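Local structure of putative uncharacterized protein (Chromobacterium violaceum, 4RMM) at residues Ile76-Asn81 with Cys110-Gln115; Val119-Ile124 with Arg139-Leu144. The protein is of unknown function but, as a hotdog-fold member of the thioesterase superfamily, may hydrolyse acyl-CoA thioesters. All coordinates share one frame; numbering follows the deposited sequence.

Overall arrangement
Both contacts belong to the hotdog fold, in which an antiparallel sheet wraps round the long helix 67-80. Contact 1 sets the C-terminal end of that helix on strand 106-115; contact 2 zips the next strand, 119-127, to strand 136-143. Their centres lie about 7 Å apart, on the same side of the chain's centre. Strands 106-115 and 119-127 are sheet neighbours, with E111 N 2.7 Å from L123 O and T113 N 2.8 Å from H121 O, both probable hydrogen bonds. The helix also ties the two contacts together: L78, which meets I112 in contact 1, packs its CD1 3.4 Å from CG of F142 on strand 136-143.

Contact 1: residues Ile76-Asn81 with Cys110-Gln115; sequences IHLMWN and CEITKQ
C110 opens the contact against the imidazole of H77. Its CB lies over one face of the ring, offset toward the rim and 3.7 Å from the centroid, a CH-pi contact, while SG reaches the ring obliquely and rests 3.9 Å from H77 CB. The ring is carried out from the helix by a first torsion that sets CG anti to the backbone N (chi1 180°). C110 O lies 3.1 Å from H77 CE1, but its angle to NE2 is too poor for a hydrogen bond. The side chain of N81, just past the helix, lies over the opposite face, its ND2 bonded to E41 OE1. I112 points back to the helix, its CG1 meeting the edge of the imidazole in plane, 3.9 Å from H77 CD2. Its CD1 reaches further to CD2 of L78, 3.8 Å away, the two side chains crossing at about a right angle. No hydrogen bond joins the segments, whose axes cross at -68°; this is the central hotdog helix packing on the concave face of its sheet through aromatic and apolar contacts. Beyond them, L78 also touches A120 and C110 touches V122, both on strand 119-127, while W80 packs on M34 of strand 33-35 and R12 of helix 6-13.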
ATOM      1  N   ILE A  76       1.314  11.310   5.420  1.00 43.10           N
ATOM      2  CA  ILE A  76       0.577  12.562   5.555  1.00 62.37           C
ATOM      3  C   ILE A  76       0.564  13.055   7.002  1.00 57.36           C
ATOM      4  O   ILE A  76       0.765  14.238   7.266  1.00 52.01           O
ATOM      5  CB  ILE A  76      -0.871  12.394   5.043  1.00 59.50           C
ATOM      6  CG1 ILE A  76      -0.842  12.212   3.522  1.00 57.07           C
ATOM      7  CG2 ILE A  76      -1.715  13.600   5.431  1.00 68.93           C
ATOM      8  CD1 ILE A  76      -2.145  11.722   2.911  1.00 68.64           C
ATOM      9  N   HIS A  77       0.348  12.141   7.940  1.00 55.36           N
ATOM     10  CA  HIS A  77       0.315  12.506   9.357  1.00 60.33           C
ATOM     11  C   HIS A  77       1.619  13.180   9.760  1.00 51.87           C
ATOM     12  O   HIS A  77       1.630  14.165  10.505  1.00 56.77           O
ATOM     13  CB  HIS A  77       0.125  11.254  10.211  1.00 58.51           C
ATOM     14  CG  HIS A  77       0.080  11.518  11.681  1.00 56.17           C
ATOM     15  ND1 HIS A  77      -1.069  11.930  12.325  1.00 69.56           N
ATOM     16  CD2 HIS A  77       1.024  11.386  12.646  1.00 54.85           C
ATOM     17  CE1 HIS A  77      -0.831  12.031  13.615  1.00 61.40           C
ATOM     18  NE2 HIS A  77       0.433  11.707  13.841  1.00 75.11           N
ATOM     19  N   LEU A  78       2.721  12.629   9.263  1.00 53.78           N
ATOM     20  CA  LEU A  78       4.053  13.138   9.570  1.00 55.97           C
ATOM     21  C   LEU A  78       4.282  14.545   9.053  1.00 63.40           C
ATOM     22  O   LEU A  78       4.766  15.405   9.786  1.00 67.41           O
ATOM     23  CB  LEU A  78       5.126  12.217   8.985  1.00 67.10           C
ATOM     24  CG  LEU A  78       6.181  11.703   9.965  1.00 67.73           C
ATOM     25  CD1 LEU A  78       7.246  10.950   9.197  1.00 71.46           C
ATOM     26  CD2 LEU A  78       6.807  12.855  10.723  1.00 52.95           C
HETATM   27  N   MSE A  79       3.950  14.782   7.788  1.00 59.68           N
HETATM   28  CA  MSE A  79       4.163  16.102   7.228  1.00 69.53           C
HETATM   29  C   MSE A  79       3.101  17.106   7.649  1.00 77.27           C
HETATM   30  O   MSE A  79       3.249  18.306   7.432  1.00 85.50           O
HETATM   31  CB  MSE A  79       4.305  16.038   5.698  1.00 67.04           C
HETATM   32  CG  MSE A  79       3.305  15.200   4.945  1.00 69.84           C
HETATM   33 SE   MSE A  79       3.769  15.173   3.043  0.69 91.45          SE
HETATM   34  CE  MSE A  79       5.230  13.933   3.096  1.00116.09           C
ATOM     35  N   TRP A  80       2.036  16.613   8.268  1.00 77.79           N
ATOM     36  CA  TRP A  80       0.979  17.489   8.752  1.00 83.42           C
ATOM     37  C   TRP A  80       1.413  17.955  10.136  1.00 79.95           C
ATOM     38  O   TRP A  80       1.126  19.074  10.552  1.00 74.93           O
ATOM     39  CB  TRP A  80      -0.345  16.730   8.839  1.00 70.47           C
ATOM     40  CG  TRP A  80      -1.492  17.577   9.288  1.00 72.97           C
ATOM     41  CD1 TRP A  80      -1.842  17.876  10.577  1.00 75.72           C
ATOM     42  CD2 TRP A  80      -2.430  18.256   8.452  1.00 73.39           C
ATOM     43  NE1 TRP A  80      -2.941  18.698  10.592  1.00 80.70           N
ATOM     44  CE2 TRP A  80      -3.326  18.949   9.294  1.00 79.34           C
ATOM     45  CE3 TRP A  80      -2.608  18.350   7.062  1.00 80.13           C
ATOM     46  CZ2 TRP A  80      -4.380  19.725   8.803  1.00 85.83           C
ATOM     47  CZ3 TRP A  80      -3.657  19.124   6.568  1.00 86.86           C
ATOM     48  CH2 TRP A  80      -4.528  19.798   7.439  1.00 89.40           C
ATOM     49  N   ASN A  81       2.130  17.081  10.830  1.00 79.63           N
ATOM     50  CA  ASN A  81       2.624  17.369  12.164  1.00 79.76           C
ATOM     51  C   ASN A  81       4.053  17.909  12.153  1.00 84.19           C
ATOM     52  O   ASN A  81       4.641  18.123  13.213  1.00 86.07           O
ATOM     53  CB  ASN A  81       2.566  16.104  13.022  1.00 85.06           C
ATOM     54  CG  ASN A  81       1.145  15.706  13.391  1.00 96.73           C
ATOM     55  OD1 ASN A  81       0.309  15.426  12.527  1.00 86.60           O
ATOM     56  ND2 ASN A  81       0.868  15.678  14.687  1.00 95.05           N
ATOM     57  N   CYS A 110      -2.957   8.013  13.272  1.00 50.25           N
ATOM     58  CA  CYS A 110      -1.563   7.695  13.534  1.00 53.47           C
ATOM     59  C   CYS A 110      -1.021   8.395  14.749  1.00 57.67           C
ATOM     60  O   CYS A 110      -1.521   9.430  15.176  1.00 63.78           O
ATOM     61  CB  CYS A 110      -0.696   8.070  12.337  1.00 51.96           C
ATOM     62  SG  CYS A 110      -1.486   7.787  10.777  1.00 57.39           S
ATOM     63  N   GLU A 111       0.040   7.826  15.287  1.00 62.39           N
ATOM     64  CA  GLU A 111       0.675   8.397  16.447  1.00 64.23           C
ATOM     65  C   GLU A 111       2.177   8.304  16.275  1.00 60.73           C
ATOM     66  O   GLU A 111       2.688   7.278  15.839  1.00 58.83           O
ATOM     67  CB  GLU A 111       0.263   7.622  17.687  1.00 66.62           C
ATOM     68  CG  GLU A 111       1.115   7.925  18.892  1.00 88.62           C
ATOM     69  CD  GLU A 111       0.774   7.037  20.054  1.00 92.54           C
ATOM     70  OE1 GLU A 111       1.334   5.924  20.139  1.00 95.55           O
ATOM     71  OE2 GLU A 111      -0.073   7.457  20.868  1.00 82.93           O
ATOM     72  N   ILE A 112       2.895   9.366  16.616  1.00 52.33           N
ATOM     73  CA  ILE A 112       4.344   9.331  16.507  1.00 62.80           C
ATOM     74  C   ILE A 112       4.984   8.914  17.837  1.00 72.67           C
ATOM     75  O   ILE A 112       5.010   9.681  18.791  1.00 74.79           O
ATOM     76  CB  ILE A 112       4.901  10.688  16.057  1.00 64.40           C
ATOM     77  CG1 ILE A 112       4.294  11.053  14.699  1.00 63.23           C
ATOM     78  CG2 ILE A 112       6.413  10.620  15.997  1.00 72.52           C
ATOM     79  CD1 ILE A 112       4.971  12.186  13.994  1.00 76.66           C
ATOM     80  N   THR A 113       5.517   7.691  17.862  1.00 83.29           N
ATOM     81  CA  THR A 113       6.127   7.065  19.053  1.00 83.77           C
ATOM     82  C   THR A 113       7.463   7.531  19.594  1.00 91.99           C
ATOM     83  O   THR A 113       7.604   7.796  20.787  1.00107.50           O
ATOM     84  CB  THR A 113       6.281   5.583  18.866  1.00 93.10           C
ATOM     85  OG1 THR A 113       4.989   4.979  18.777  1.00 92.66           O
ATOM     86  CG2 THR A 113       7.050   5.003  20.049  1.00 98.22           C
ATOM     87  N   LYS A 114       8.470   7.493  18.736  1.00 91.68           N
ATOM     88  CA  LYS A 114       9.791   7.947  19.100  1.00 87.57           C
ATOM     89  C   LYS A 114      10.021   8.952  17.997  1.00 82.06           C
ATOM     90  O   LYS A 114       9.570   8.738  16.880  1.00 84.19           O
ATOM     91  CB  LYS A 114      10.797   6.811  19.005  1.00 88.86           C
ATOM     92  CG  LYS A 114      12.220   7.234  19.287  1.00 91.09           C
ATOM     93  CD  LYS A 114      12.924   7.716  18.031  1.00 89.07           C
ATOM     94  CE  LYS A 114      13.562   6.565  17.279  1.00 84.62           C
ATOM     95  NZ  LYS A 114      15.038   6.721  17.205  1.00 90.84           N
ATOM     96  N   GLN A 115      10.680  10.058  18.308  1.00 85.46           N
ATOM     97  CA  GLN A 115      10.944  11.053  17.290  1.00 97.49           C
ATOM     98  C   GLN A 115      12.282  11.721  17.525  1.00107.83           C
ATOM     99  O   GLN A 115      12.351  12.887  17.902  1.00120.05           O
ATOM    100  CB  GLN A 115       9.831  12.111  17.255  1.00 96.46           C
ATOM    101  CG  GLN A 115       9.905  13.055  16.058  1.00 94.31           C
ATOM    102  CD  GLN A 115       8.751  14.037  16.037  1.00 94.42           C
ATOM    103  OE1 GLN A 115       7.978  14.110  16.985  1.00 98.72           O
ATOM    104  NE2 GLN A 115       8.634  14.801  14.959  1.00 96.31           N
TER

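Contact 2: residues Val119-Ile124 with Arg139-Leu144; sequences VAHVLI and RAHFLL
H121 swings its ring anti to the backbone N (chi1 -169°), whereas H141 sets its own anti to the carbonyl carbon, and from this non-hydrogen-bonded pair the two imidazoles come together. They meet edge to face, with planes at 65° and centroids 3.9 Å apart: NE2 of H141 stands over the centre of the H121 ring, only 3.0 Å from its CE1, a tight approach. H141 is held from its other nitrogen, ND1 bonding to D92 OD2. On the same face of the sheet, R139 runs extended beside L123, whose CD1 lies over the guanidinium, 3.7 Å from NE. The other face carries A120, V122, A140 and F142. Here L144 folds its CD1 back to A120 CB at 3.6 Å, and V122 CG2 meets the F142 ring obliquely. Two hydrogen-bonded pairs lock the antiparallel register. A120 and F142 exchange bonds through both backbone N-H groups; in the V122-A140 pair the bond from V122 N to A140 O is 2.8 Å long and almost straight, at 176°. Helix 67-80 covers this second face, A74 touching V122 and I124, and M70 touching I124. The hairpin lies between strand 106-115, beside 119-127, and strand 89-97, beside 136-143.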
ATOM      1  N   VAL A 119      14.910  10.467  12.756  1.00 70.35           N
ATOM      2  CA  VAL A 119      14.008   9.353  12.517  1.00 66.19           C
ATOM      3  C   VAL A 119      12.723   9.464  13.304  1.00 75.36           C
ATOM      4  O   VAL A 119      12.746   9.704  14.502  1.00 70.17           O
ATOM      5  CB  VAL A 119      14.668   8.046  12.977  1.00 78.16           C
ATOM      6  CG1 VAL A 119      13.955   6.868  12.369  1.00 71.02           C
ATOM      7  CG2 VAL A 119      16.144   8.054  12.640  1.00 89.98           C
ATOM      8  N   ALA A 120      11.601   9.248  12.630  1.00 66.78           N
ATOM      9  CA  ALA A 120      10.301   9.297  13.272  1.00 59.84           C
ATOM     10  C   ALA A 120       9.667   7.925  13.105  1.00 51.76           C
ATOM     11  O   ALA A 120       9.758   7.325  12.036  1.00 52.91           O
ATOM     12  CB  ALA A 120       9.431  10.369  12.614  1.00 49.27           C
ATOM     13  N   HIS A 121       9.050   7.428  14.178  1.00 49.17           N
ATOM     14  CA  HIS A 121       8.386   6.129  14.191  1.00 54.01           C
ATOM     15  C   HIS A 121       6.898   6.388  14.346  1.00 47.81           C
ATOM     16  O   HIS A 121       6.467   7.010  15.310  1.00 65.77           O
ATOM     17  CB  HIS A 121       8.912   5.278  15.352  1.00 61.29           C
ATOM     18  CG  HIS A 121       8.478   3.844  15.300  1.00 83.32           C
ATOM     19  ND1 HIS A 121       9.088   2.857  16.044  1.00 89.53           N
ATOM     20  CD2 HIS A 121       7.495   3.232  14.599  1.00 93.15           C
ATOM     21  CE1 HIS A 121       8.499   1.699  15.804  1.00 87.39           C
ATOM     22  NE2 HIS A 121       7.529   1.897  14.930  1.00 86.50           N
ATOM     23  N   VAL A 122       6.123   5.910  13.379  1.00 47.73           N
ATOM     24  CA  VAL A 122       4.681   6.114  13.336  1.00 50.42           C
ATOM     25  C   VAL A 122       3.868   4.827  13.527  1.00 61.48           C
ATOM     26  O   VAL A 122       4.233   3.775  13.006  1.00 64.03           O
ATOM     27  CB  VAL A 122       4.277   6.730  11.963  1.00 53.06           C
ATOM     28  CG1 VAL A 122       2.776   6.982  11.889  1.00 42.18           C
ATOM     29  CG2 VAL A 122       5.046   8.012  11.729  1.00 59.67           C
ATOM     30  N   LEU A 123       2.766   4.926  14.273  1.00 54.39           N
ATOM     31  CA  LEU A 123       1.856   3.797  14.496  1.00 47.57           C
ATOM     32  C   LEU A 123       0.506   4.229  13.943  1.00 51.20           C
ATOM     33  O   LEU A 123       0.027   5.326  14.231  1.00 52.20           O
ATOM     34  CB  LEU A 123       1.738   3.460  15.985  1.00 53.96           C
ATOM     35  CG  LEU A 123       0.558   2.596  16.487  1.00 45.09           C
ATOM     36  CD1 LEU A 123       0.739   1.120  16.126  1.00 45.82           C
ATOM     37  CD2 LEU A 123       0.457   2.749  18.007  1.00 61.28           C
ATOM     38  N   ILE A 124      -0.080   3.378  13.112  1.00 39.12           N
ATOM     39  CA  ILE A 124      -1.364   3.634  12.484  1.00 47.45           C
ATOM     40  C   ILE A 124      -2.326   2.531  12.911  1.00 44.85           C
ATOM     41  O   ILE A 124      -2.003   1.342  12.845  1.00 44.68           O
ATOM     42  CB  ILE A 124      -1.265   3.591  10.942  1.00 51.09           C
ATOM     43  CG1 ILE A 124      -0.061   4.408  10.468  1.00 59.33           C
ATOM     44  CG2 ILE A 124      -2.548   4.142  10.306  1.00 54.17           C
ATOM     45  CD1 ILE A 124       1.248   3.646  10.530  1.00 45.69           C
ATOM     46  N   ARG A 139       2.762   0.087  11.174  1.00 39.65           N
ATOM     47  CA  ARG A 139       3.899   0.791  11.741  1.00 54.12           C
ATOM     48  C   ARG A 139       4.861   1.172  10.610  1.00 62.22           C
ATOM     49  O   ARG A 139       5.094   0.393   9.684  1.00 46.99           O
ATOM     50  CB  ARG A 139       4.598  -0.083  12.791  1.00 58.47           C
ATOM     51  CG  ARG A 139       3.662  -0.424  13.959  1.00 60.02           C
ATOM     52  CD  ARG A 139       4.385  -0.858  15.229  1.00 72.58           C
ATOM     53  NE  ARG A 139       3.452  -1.320  16.263  1.00 80.55           N
ATOM     54  CZ  ARG A 139       2.693  -2.407  16.148  1.00 80.96           C
ATOM     55  NH1 ARG A 139       2.754  -3.145  15.048  1.00 82.14           N
ATOM     56  NH2 ARG A 139       1.874  -2.764  17.132  1.00 92.34           N
ATOM     57  N   ALA A 140       5.390   2.384  10.691  1.00 42.55           N
ATOM     58  CA  ALA A 140       6.297   2.900   9.680  1.00 61.57           C
ATOM     59  C   ALA A 140       7.418   3.753  10.274  1.00 44.49           C
ATOM     60  O   ALA A 140       7.217   4.442  11.271  1.00 49.41           O
ATOM     61  CB  ALA A 140       5.503   3.713   8.676  1.00 53.09           C
ATOM     62  N   HIS A 141       8.595   3.688   9.656  1.00 43.80           N
ATOM     63  CA  HIS A 141       9.757   4.456  10.082  1.00 48.68           C
ATOM     64  C   HIS A 141      10.113   5.401   8.961  1.00 49.62           C
ATOM     65  O   HIS A 141      10.163   5.002   7.798  1.00 62.01           O
ATOM     66  CB  HIS A 141      10.967   3.553  10.355  1.00 46.32           C
ATOM     67  CG  HIS A 141      10.792   2.644  11.528  1.00 58.24           C
ATOM     68  ND1 HIS A 141      10.982   1.279  11.451  1.00 69.47           N
ATOM     69  CD2 HIS A 141      10.441   2.900  12.810  1.00 78.21           C
ATOM     70  CE1 HIS A 141      10.754   0.737  12.631  1.00 79.47           C
ATOM     71  NE2 HIS A 141      10.423   1.701  13.476  1.00 88.79           N
ATOM     72  N   PHE A 142      10.363   6.656   9.311  1.00 51.16           N
ATOM     73  CA  PHE A 142      10.728   7.645   8.321  1.00 51.49           C
ATOM     74  C   PHE A 142      12.021   8.323   8.696  1.00 55.11           C
ATOM     75  O   PHE A 142      12.364   8.450   9.873  1.00 55.58           O
ATOM     76  CB  PHE A 142       9.647   8.712   8.172  1.00 48.91           C
ATOM     77  CG  PHE A 142       8.360   8.207   7.586  1.00 49.28           C
ATOM     78  CD1 PHE A 142       7.455   7.491   8.370  1.00 56.80           C
ATOM     79  CD2 PHE A 142       8.037   8.472   6.255  1.00 52.29           C
ATOM     80  CE1 PHE A 142       6.246   7.049   7.845  1.00 58.21           C
ATOM     81  CE2 PHE A 142       6.828   8.035   5.710  1.00 47.51           C
ATOM     82  CZ  PHE A 142       5.929   7.322   6.512  1.00 59.63           C
ATOM     83  N   LEU A 143      12.738   8.765   7.676  1.00 50.97           N
ATOM     84  CA  LEU A 143      13.990   9.461   7.878  1.00 62.30           C
ATOM     85  C   LEU A 143      13.690  10.921   7.579  1.00 68.08           C
ATOM     86  O   LEU A 143      13.162  11.243   6.523  1.00 67.64           O
ATOM     87  CB  LEU A 143      15.040   8.924   6.911  1.00 57.40           C
ATOM     88  CG  LEU A 143      16.429   9.505   7.123  1.00 74.12           C
ATOM     89  CD1 LEU A 143      17.017   8.952   8.411  1.00 75.63           C
ATOM     90  CD2 LEU A 143      17.299   9.162   5.931  1.00 79.91           C
ATOM     91  N   LEU A 144      14.024  11.805   8.505  1.00 63.79           N
ATOM     92  CA  LEU A 144      13.742  13.216   8.312  1.00 65.75           C
ATOM     93  C   LEU A 144      14.963  14.081   8.170  1.00 78.38           C
ATOM     94  O   LEU A 144      16.059  13.702   8.554  1.00 83.28           O
ATOM     95  CB  LEU A 144      12.939  13.736   9.489  1.00 75.96           C
ATOM     96  CG  LEU A 144      11.762  12.854   9.872  1.00 80.46           C
ATOM     97  CD1 LEU A 144      11.444  13.077  11.327  1.00 84.36           C
ATOM     98  CD2 LEU A 144      10.579  13.155   8.977  1.00 78.71           C
TER